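Local atomic coordinates of protein toll (Drosophila melanogaster, PDB entry 4LXR), a protein that serves as the Drosophila receptor for cleaved Spätzle, switching on the Toll signalling pathway in dorsal-ventral patterning of the embryo and in antifungal immunity. Residues 649-654 with 673-678; 691-696 with 718-723; 629-634 with 662-667. One frame throughout, in Å; residues are numbered along the deposited sequence.

Interaction 1 (649-654 with 673-678); sequences ENNTLL and AGNNLT. With NAG (2-acetamido-2-deoxy-beta-D-glucopyranose), chain G.
Asn651 and Asn675 are consecutive rungs of the asparagine ladder of a leucine-rich repeat solenoid. The amide of Asn675 reaches between the two coils: OD1 accepts from Leu653 N at 2.9 Å, a nearly straight bond (171°) whose donor is tilted 21° from the amide plane. ND2 of Asn675 donates to the backbone oxygens of Leu648 and Leu672, so one buried amide satisfies peptide groups of both coils, which is why asparagine suits the place. Its CG lies anti to the carbonyl carbon (chi1 -80°), which sets OD1 3.3 Å from Leu653 CG. Beside the ladder, Asn650 N donates to Ala673 O at 2.8 Å, and Asn676 N gives a weak bond to Leu653 O. Gly674, at positive phi and without a CB, lets Asn650 ND2 come to 3.6 Å from its CA. The side chain of Asn676 lies beside that of Thr652, pointing the same way, and carries an N-linked sugar, its ND2 bonded to C1 of the NAG; Leu654 CD2 lies 3.3 Å from the sugar's O7. The two loops follow strands 643-647 and 669-671; Gly674 bonds through its backbone to Ser695, and Leu677 N to Asn697 OD1, in the coil after strand 691-693.

Interaction 2 (691-696 with 718-723); sequences HLDISW and SVKLSG
Lys720 lays its long side chain across Asp693 and His691 on the neighbouring parallel strand. With CG anti to the carbonyl carbon (chi1 -64°) and the chain extended beyond it, the methylenes cross the carboxylate: CB lies 3.5 Å from Asp693 OD1, and CD lies 3.7 Å from Asp693 OD2. CE then comes to the edge of the imidazole, 4.2 Å from His691 CE1. At the tip, NZ stops 4.1 Å from Asp693 OD2, too far for a salt bridge, and donates instead to a water that in turn donates to Asp693 OD2. The same water sits in the ring plane of His691, 2.8 Å from NE2. A lysine suits this place because its aliphatic chain can run across the carboxylate to the imidazole edge and still bring an ammonium group to the water. Asp693 has a further task: OD1 takes Ser695 N nearly along its C-O axis and Ser695 OG on its syn lone pair, so the carboxylate closes an Asx turn just where the strand ends.

Beneath this layer the backbones run in parallel register, with Leu692 bonded through its N to Ser718 O and through its O to Lys720 N. On the opposite face of the sheet Leu692 and Val719 point into the solenoid; just past the strands Ile694 CD1 packs on Leu721 CD2, the two side chains side by side. Further on, Trp696 N bonds to Ser722 O, and the indole lies flat over Gly723, whose CA is 3.5 Å from the centroid of the six-membered ring; a glycine allows so close a CH-pi contact. The two donors on Asp693 OD1 should restrict the carboxylate's rotation, while its charge and that of the ammonium group, bridged by the shared water, probably still attract.

Interaction 3 (629-634 with 662-667); sequences THVPRL and PGYESV. With NAG (2-acetamido-2-deoxy-beta-D-glucopyranose), chain K.
Leu634 and Gly663 bring their CA atoms to 4.9 Å without a direct backbone bond, and a water bridges the two loops instead, accepting from Leu634 N at 2.9 Å and donating to Pro662 O at 2.7 Å. Gly663 sits at phi 81° and psi -66°, the centre of a classic gamma turn with a weak bond from Tyr664 N to Pro662 O; glycine readily adopts the positive phi. Ser666 N then bonds to Gly663 O, tightening the turn that leads to strand 669-671.

The side chains form a small apolar cluster. Leu634 sends CD1 against the base of Tyr664, 3.7 Å from Tyr664 CA, at the edge of the ring and near its plane; the same methyl touches Val667 CG2 at 4.2 Å. With CG anti to the backbone N (chi1 178°), Tyr664 carries its ring to Val631, whose side chain crosses it at about a right angle, Val631 CG1 4.1 Å from Tyr664 CD1. Tyrosine serves both needs here: its ring adds apolar surface, while OH, at the far end, bonds to Gln684 O. Away from this cluster, Ser666 OG donates to O7 of a NAG of an attached glycan at 3.0 Å, and the acetyl methyl lies along Glu665.

Leu634, Tyr664 and Val667 all pack on Leu646 of strand 643-647, so the loop after strand 618-622 and the loop leading to strand 669-671 meet over the strand between them.

In the fold
All three contacts lie in the second, membrane-proximal run of leucine-rich repeats of the extracellular region, their centres about 60 Å from the centre of the chain. From the N terminus, residues 629-634 come first, then 649-654; interaction 3 closes at 662-667 and interaction 1 at 673-678, so the two cross. They also touch, through Leu654 N and Thr629 O and through Leu653 packed on the backbone of His630. Interaction 2 follows in series, closing the loop that holds helix 704-710, and joins interaction 1 through Gly674 N and Ser695 O. Together they tie strands 618-622 through 718-720, coil upon coil, into one continuous stack.

Interaction 1 (649-654 with 673-678)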
# COMPACT_ATOMS: atom_id res chain seq x y z
N GLU A 649 -37.85 15.28 -42.05
CA GLU A 649 -39.11 14.68 -41.60
C GLU A 649 -40.12 15.65 -41.00
O GLU A 649 -39.76 16.58 -40.26
CB GLU A 649 -38.86 13.56 -40.58
CG GLU A 649 -38.14 12.35 -41.12
CD GLU A 649 -36.63 12.45 -40.95
OE1 GLU A 649 -35.98 11.39 -40.85
OE2 GLU A 649 -36.11 13.59 -40.89
N ASN A 650 -41.38 15.40 -41.32
CA ASN A 650 -42.51 16.16 -40.78
C ASN A 650 -42.41 17.68 -40.91
O ASN A 650 -42.78 18.42 -40.00
CB ASN A 650 -42.81 15.73 -39.33
CG ASN A 650 -43.16 14.24 -39.21
OD1 ASN A 650 -42.70 13.54 -38.30
ND2 ASN A 650 -43.97 13.74 -40.15
N ASN A 651 -41.90 18.14 -42.05
CA ASN A 651 -42.00 19.55 -42.41
C ASN A 651 -43.19 19.75 -43.37
O ASN A 651 -44.12 18.95 -43.35
CB ASN A 651 -40.68 20.04 -43.00
CG ASN A 651 -39.63 20.33 -41.93
OD1 ASN A 651 -39.49 21.47 -41.48
ND2 ASN A 651 -38.89 19.31 -41.52
N THR A 652 -43.18 20.81 -44.18
CA THR A 652 -44.17 20.90 -45.26
C THR A 652 -43.55 21.26 -46.61
O THR A 652 -43.95 22.24 -47.25
CB THR A 652 -45.33 21.89 -44.95
OG1 THR A 652 -44.81 23.20 -44.72
CG2 THR A 652 -46.13 21.42 -43.75
N LEU A 653 -42.56 20.47 -47.03
CA LEU A 653 -41.84 20.72 -48.27
C LEU A 653 -42.78 20.69 -49.47
O LEU A 653 -43.53 19.73 -49.67
CB LEU A 653 -40.74 19.68 -48.47
CG LEU A 653 -39.49 19.72 -47.60
CD1 LEU A 653 -38.56 18.56 -47.95
CD2 LEU A 653 -38.77 21.03 -47.77
N LEU A 654 -42.74 21.75 -50.27
CA LEU A 654 -43.62 21.86 -51.42
C LEU A 654 -42.97 21.26 -52.66
O LEU A 654 -43.64 20.67 -53.50
CB LEU A 654 -43.99 23.32 -51.67
CG LEU A 654 -44.74 24.01 -50.53
CD1 LEU A 654 -44.99 25.46 -50.87
CD2 LEU A 654 -46.05 23.28 -50.20
N ALA A 673 -40.09 11.86 -45.07
CA ALA A 673 -41.42 11.43 -44.63
C ALA A 673 -42.18 12.57 -43.99
O ALA A 673 -41.64 13.30 -43.16
CB ALA A 673 -41.32 10.25 -43.67
N GLY A 674 -43.44 12.75 -44.40
CA GLY A 674 -44.32 13.70 -43.75
C GLY A 674 -44.23 15.11 -44.29
O GLY A 674 -44.30 16.07 -43.54
N ASN A 675 -44.08 15.24 -45.60
CA ASN A 675 -44.01 16.54 -46.24
C ASN A 675 -45.15 16.76 -47.25
O ASN A 675 -46.07 15.95 -47.32
CB ASN A 675 -42.63 16.73 -46.88
CG ASN A 675 -41.58 17.13 -45.86
OD1 ASN A 675 -41.52 18.28 -45.45
ND2 ASN A 675 -40.75 16.18 -45.43
N ASN A 676 -45.09 17.86 -48.00
CA ASN A 676 -46.17 18.22 -48.91
C ASN A 676 -45.83 18.03 -50.39
O ASN A 676 -46.29 18.79 -51.24
CB ASN A 676 -46.57 19.70 -48.70
CG ASN A 676 -47.49 19.91 -47.51
OD1 ASN A 676 -47.31 19.32 -46.45
ND2 ASN A 676 -48.48 20.78 -47.68
N LEU A 677 -45.02 17.02 -50.71
CA LEU A 677 -44.51 16.85 -52.07
C LEU A 677 -45.58 16.32 -53.01
O LEU A 677 -46.20 15.29 -52.73
CB LEU A 677 -43.31 15.89 -52.08
CG LEU A 677 -42.01 16.36 -51.42
CD1 LEU A 677 -40.93 15.29 -51.42
CD2 LEU A 677 -41.52 17.63 -52.10
N THR A 678 -45.79 17.01 -54.13
CA THR A 678 -46.80 16.60 -55.09
C THR A 678 -46.23 15.93 -56.36
O THR A 678 -46.96 15.29 -57.10
CB THR A 678 -47.74 17.76 -55.48
OG1 THR A 678 -46.97 18.88 -55.94
CG2 THR A 678 -48.59 18.17 -54.28
C1 NAG G . -49.33 20.80 -46.52
C2 NAG G . -50.03 22.16 -46.37
C3 NAG G . -50.93 22.14 -45.13
C4 NAG G . -51.88 20.94 -45.16
C5 NAG G . -51.09 19.65 -45.40
C6 NAG G . -51.98 18.45 -45.60
C7 NAG G . -48.53 23.88 -47.30
C8 NAG G . -47.52 24.94 -46.98
N2 NAG G . -49.05 23.22 -46.26
O3 NAG G . -51.69 23.35 -45.05
O4 NAG G . -52.54 20.87 -43.90
O5 NAG G . -50.30 19.78 -46.58
O6 NAG G . -51.73 17.45 -44.62
O7 NAG G . -48.87 23.63 -48.46
O HOH W 1 -43.39 18.69 -55.25

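Interaction 2 (691-696 with 718-723)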
# COMPACT_ATOMS: atom_id res chain seq x y z
N HIS A 691 -30.88 6.13 -50.77
CA HIS A 691 -32.09 5.98 -49.98
C HIS A 691 -33.01 7.19 -50.19
O HIS A 691 -32.58 8.35 -50.10
CB HIS A 691 -31.73 5.79 -48.50
CG HIS A 691 -32.91 5.67 -47.58
ND1 HIS A 691 -33.62 4.50 -47.44
CD2 HIS A 691 -33.50 6.57 -46.77
CE1 HIS A 691 -34.59 4.68 -46.57
NE2 HIS A 691 -34.54 5.93 -46.15
N LEU A 692 -34.27 6.91 -50.50
CA LEU A 692 -35.25 7.95 -50.74
C LEU A 692 -36.52 7.61 -49.99
O LEU A 692 -37.25 6.69 -50.36
CB LEU A 692 -35.55 8.08 -52.24
CG LEU A 692 -36.52 9.15 -52.73
CD1 LEU A 692 -35.97 10.56 -52.48
CD2 LEU A 692 -36.85 8.96 -54.24
N ASP A 693 -36.79 8.34 -48.91
CA ASP A 693 -38.00 8.11 -48.15
C ASP A 693 -38.94 9.26 -48.48
O ASP A 693 -38.77 10.36 -47.95
CB ASP A 693 -37.71 8.04 -46.64
CG ASP A 693 -38.97 7.82 -45.80
OD1 ASP A 693 -40.11 7.90 -46.31
OD2 ASP A 693 -38.82 7.57 -44.59
N ILE A 694 -39.91 8.99 -49.35
CA ILE A 694 -40.92 9.98 -49.71
C ILE A 694 -42.29 9.52 -49.28
O ILE A 694 -43.30 9.85 -49.91
CB ILE A 694 -40.93 10.30 -51.22
CG1 ILE A 694 -41.00 9.02 -52.06
CG2 ILE A 694 -39.73 11.19 -51.58
CD1 ILE A 694 -40.71 9.20 -53.53
N SER A 695 -42.34 8.74 -48.20
CA SER A 695 -43.62 8.34 -47.61
C SER A 695 -44.35 9.52 -46.97
O SER A 695 -43.74 10.54 -46.62
CB SER A 695 -43.41 7.22 -46.59
OG SER A 695 -42.53 7.61 -45.54
N TRP A 696 -45.66 9.38 -46.82
CA TRP A 696 -46.51 10.41 -46.22
C TRP A 696 -46.31 11.78 -46.83
O TRP A 696 -46.13 12.78 -46.13
CB TRP A 696 -46.36 10.42 -44.69
CG TRP A 696 -46.72 9.08 -44.15
CD1 TRP A 696 -45.86 8.06 -43.81
CD2 TRP A 696 -48.05 8.56 -43.97
NE1 TRP A 696 -46.58 6.96 -43.41
CE2 TRP A 696 -47.92 7.24 -43.50
CE3 TRP A 696 -49.33 9.09 -44.16
CZ2 TRP A 696 -49.03 6.44 -43.20
CZ3 TRP A 696 -50.42 8.30 -43.87
CH2 TRP A 696 -50.27 6.99 -43.40
N SER A 718 -32.73 2.53 -52.22
CA SER A 718 -33.79 2.05 -51.34
C SER A 718 -34.91 3.10 -51.26
O SER A 718 -34.62 4.31 -51.29
CB SER A 718 -33.20 1.82 -49.95
OG SER A 718 -34.17 1.35 -49.05
N VAL A 719 -36.17 2.67 -51.15
CA VAL A 719 -37.31 3.59 -51.23
C VAL A 719 -38.44 3.31 -50.23
O VAL A 719 -38.81 2.17 -49.97
CB VAL A 719 -37.98 3.54 -52.62
CG1 VAL A 719 -38.54 4.91 -52.97
CG2 VAL A 719 -37.01 3.08 -53.69
N LYS A 720 -39.06 4.38 -49.73
CA LYS A 720 -40.32 4.22 -49.01
C LYS A 720 -41.43 5.02 -49.70
O LYS A 720 -41.24 6.18 -50.05
CB LYS A 720 -40.18 4.62 -47.54
CG LYS A 720 -39.21 3.71 -46.76
CD LYS A 720 -39.24 3.99 -45.27
CE LYS A 720 -38.04 3.35 -44.58
NZ LYS A 720 -37.83 3.86 -43.18
N LEU A 721 -42.58 4.38 -49.91
CA LEU A 721 -43.60 4.94 -50.78
C LEU A 721 -45.02 4.99 -50.21
O LEU A 721 -45.93 5.51 -50.88
CB LEU A 721 -43.62 4.18 -52.11
CG LEU A 721 -42.35 4.21 -52.95
CD1 LEU A 721 -42.45 3.19 -54.08
CD2 LEU A 721 -42.14 5.63 -53.49
N SER A 722 -45.22 4.48 -49.00
CA SER A 722 -46.57 4.40 -48.42
C SER A 722 -47.02 5.76 -47.89
O SER A 722 -46.22 6.69 -47.79
CB SER A 722 -46.66 3.34 -47.32
OG SER A 722 -45.90 3.71 -46.17
N GLY A 723 -48.30 5.87 -47.57
CA GLY A 723 -48.86 7.11 -47.08
C GLY A 723 -49.06 8.15 -48.17
O GLY A 723 -49.29 9.32 -47.88
O HOH W 2 -36.23 6.45 -43.92

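Interaction 3 (629-634 with 662-667)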
# COMPACT_ATOMS: atom_id res chain seq x y z
N THR A 629 -40.91 24.86 -46.16
CA THR A 629 -41.56 24.66 -47.45
C THR A 629 -40.52 24.33 -48.51
O THR A 629 -40.83 23.73 -49.54
CB THR A 629 -42.40 25.88 -47.87
OG1 THR A 629 -41.57 27.05 -47.94
CG2 THR A 629 -43.51 26.14 -46.85
N HIS A 630 -39.27 24.69 -48.24
CA HIS A 630 -38.17 24.42 -49.15
C HIS A 630 -36.97 23.84 -48.42
O HIS A 630 -36.82 24.03 -47.21
CB HIS A 630 -37.75 25.69 -49.88
CG HIS A 630 -38.79 26.23 -50.81
ND1 HIS A 630 -39.60 27.29 -50.47
CD2 HIS A 630 -39.14 25.87 -52.06
CE1 HIS A 630 -40.42 27.56 -51.48
NE2 HIS A 630 -40.16 26.70 -52.45
N VAL A 631 -36.12 23.14 -49.16
CA VAL A 631 -34.86 22.65 -48.63
C VAL A 631 -33.92 23.83 -48.45
O VAL A 631 -33.59 24.53 -49.41
CB VAL A 631 -34.22 21.63 -49.57
CG1 VAL A 631 -32.80 21.28 -49.09
CG2 VAL A 631 -35.09 20.37 -49.66
N PRO A 632 -33.48 24.07 -47.20
CA PRO A 632 -32.60 25.22 -46.93
C PRO A 632 -31.20 25.02 -47.50
O PRO A 632 -30.84 23.89 -47.83
CB PRO A 632 -32.55 25.27 -45.41
CG PRO A 632 -32.77 23.87 -44.98
CD PRO A 632 -33.73 23.27 -45.99
N ARG A 633 -30.46 26.11 -47.62
CA ARG A 633 -29.05 26.10 -48.03
C ARG A 633 -28.22 25.09 -47.25
O ARG A 633 -28.12 25.18 -46.02
CB ARG A 633 -28.46 27.49 -47.82
CG ARG A 633 -29.26 28.61 -48.44
CD ARG A 633 -28.57 29.96 -48.19
NE ARG A 633 -29.04 30.99 -49.11
CZ ARG A 633 -28.59 32.24 -49.12
NH1 ARG A 633 -27.65 32.62 -48.26
NH2 ARG A 633 -29.08 33.12 -50.00
N LEU A 634 -27.60 24.14 -47.95
CA LEU A 634 -26.85 23.06 -47.31
C LEU A 634 -25.34 23.28 -47.39
O LEU A 634 -24.84 23.85 -48.36
CB LEU A 634 -27.22 21.70 -47.92
CG LEU A 634 -28.68 21.26 -47.78
CD1 LEU A 634 -28.94 19.85 -48.36
CD2 LEU A 634 -29.12 21.33 -46.32
N PRO A 662 -25.60 23.24 -54.77
CA PRO A 662 -24.45 23.06 -53.86
C PRO A 662 -24.86 22.46 -52.51
O PRO A 662 -25.87 22.88 -51.93
CB PRO A 662 -23.90 24.49 -53.69
CG PRO A 662 -24.88 25.41 -54.37
CD PRO A 662 -25.61 24.57 -55.38
N GLY A 663 -24.08 21.49 -52.03
CA GLY A 663 -24.40 20.75 -50.83
C GLY A 663 -25.41 19.64 -51.09
O GLY A 663 -25.10 18.45 -50.98
N TYR A 664 -26.63 20.04 -51.45
CA TYR A 664 -27.72 19.14 -51.78
C TYR A 664 -27.34 18.13 -52.88
O TYR A 664 -27.93 17.05 -52.96
CB TYR A 664 -28.95 19.96 -52.20
CG TYR A 664 -30.16 19.14 -52.62
CD1 TYR A 664 -31.08 18.69 -51.69
CD2 TYR A 664 -30.39 18.84 -53.96
CE1 TYR A 664 -32.19 17.97 -52.07
CE2 TYR A 664 -31.51 18.10 -54.36
CZ TYR A 664 -32.40 17.67 -53.40
OH TYR A 664 -33.51 16.93 -53.77
N GLU A 665 -26.37 18.48 -53.72
CA GLU A 665 -25.94 17.60 -54.82
C GLU A 665 -25.20 16.34 -54.35
O GLU A 665 -25.01 15.41 -55.13
CB GLU A 665 -25.05 18.36 -55.80
CG GLU A 665 -23.71 18.80 -55.22
CD GLU A 665 -22.82 19.48 -56.25
OE1 GLU A 665 -23.21 19.51 -57.44
OE2 GLU A 665 -21.75 19.99 -55.87
N SER A 666 -24.78 16.33 -53.09
CA SER A 666 -23.92 15.27 -52.57
C SER A 666 -24.63 14.41 -51.54
O SER A 666 -24.04 13.50 -50.98
CB SER A 666 -22.69 15.89 -51.90
OG SER A 666 -22.21 16.98 -52.65
N VAL A 667 -25.89 14.74 -51.28
CA VAL A 667 -26.72 13.99 -50.34
C VAL A 667 -26.85 12.53 -50.78
O VAL A 667 -27.11 12.24 -51.95
CB VAL A 667 -28.14 14.60 -50.26
CG1 VAL A 667 -29.12 13.63 -49.59
CG2 VAL A 667 -28.11 15.95 -49.54
C1 NAG K . -20.62 11.30 -55.37
C2 NAG K . -19.90 12.64 -55.51
C3 NAG K . -18.54 12.44 -56.17
C4 NAG K . -17.73 11.41 -55.39
C5 NAG K . -18.52 10.12 -55.22
C6 NAG K . -17.83 9.12 -54.32
C7 NAG K . -21.24 14.70 -55.70
C8 NAG K . -22.02 15.58 -56.62
N2 NAG K . -20.69 13.61 -56.25
O3 NAG K . -17.84 13.67 -56.24
O4 NAG K . -16.52 11.14 -56.09
O5 NAG K . -19.80 10.39 -54.63
O6 NAG K . -18.02 9.44 -52.95
O7 NAG K . -21.10 14.96 -54.50
O HOH W 3 -27.57 24.57 -50.79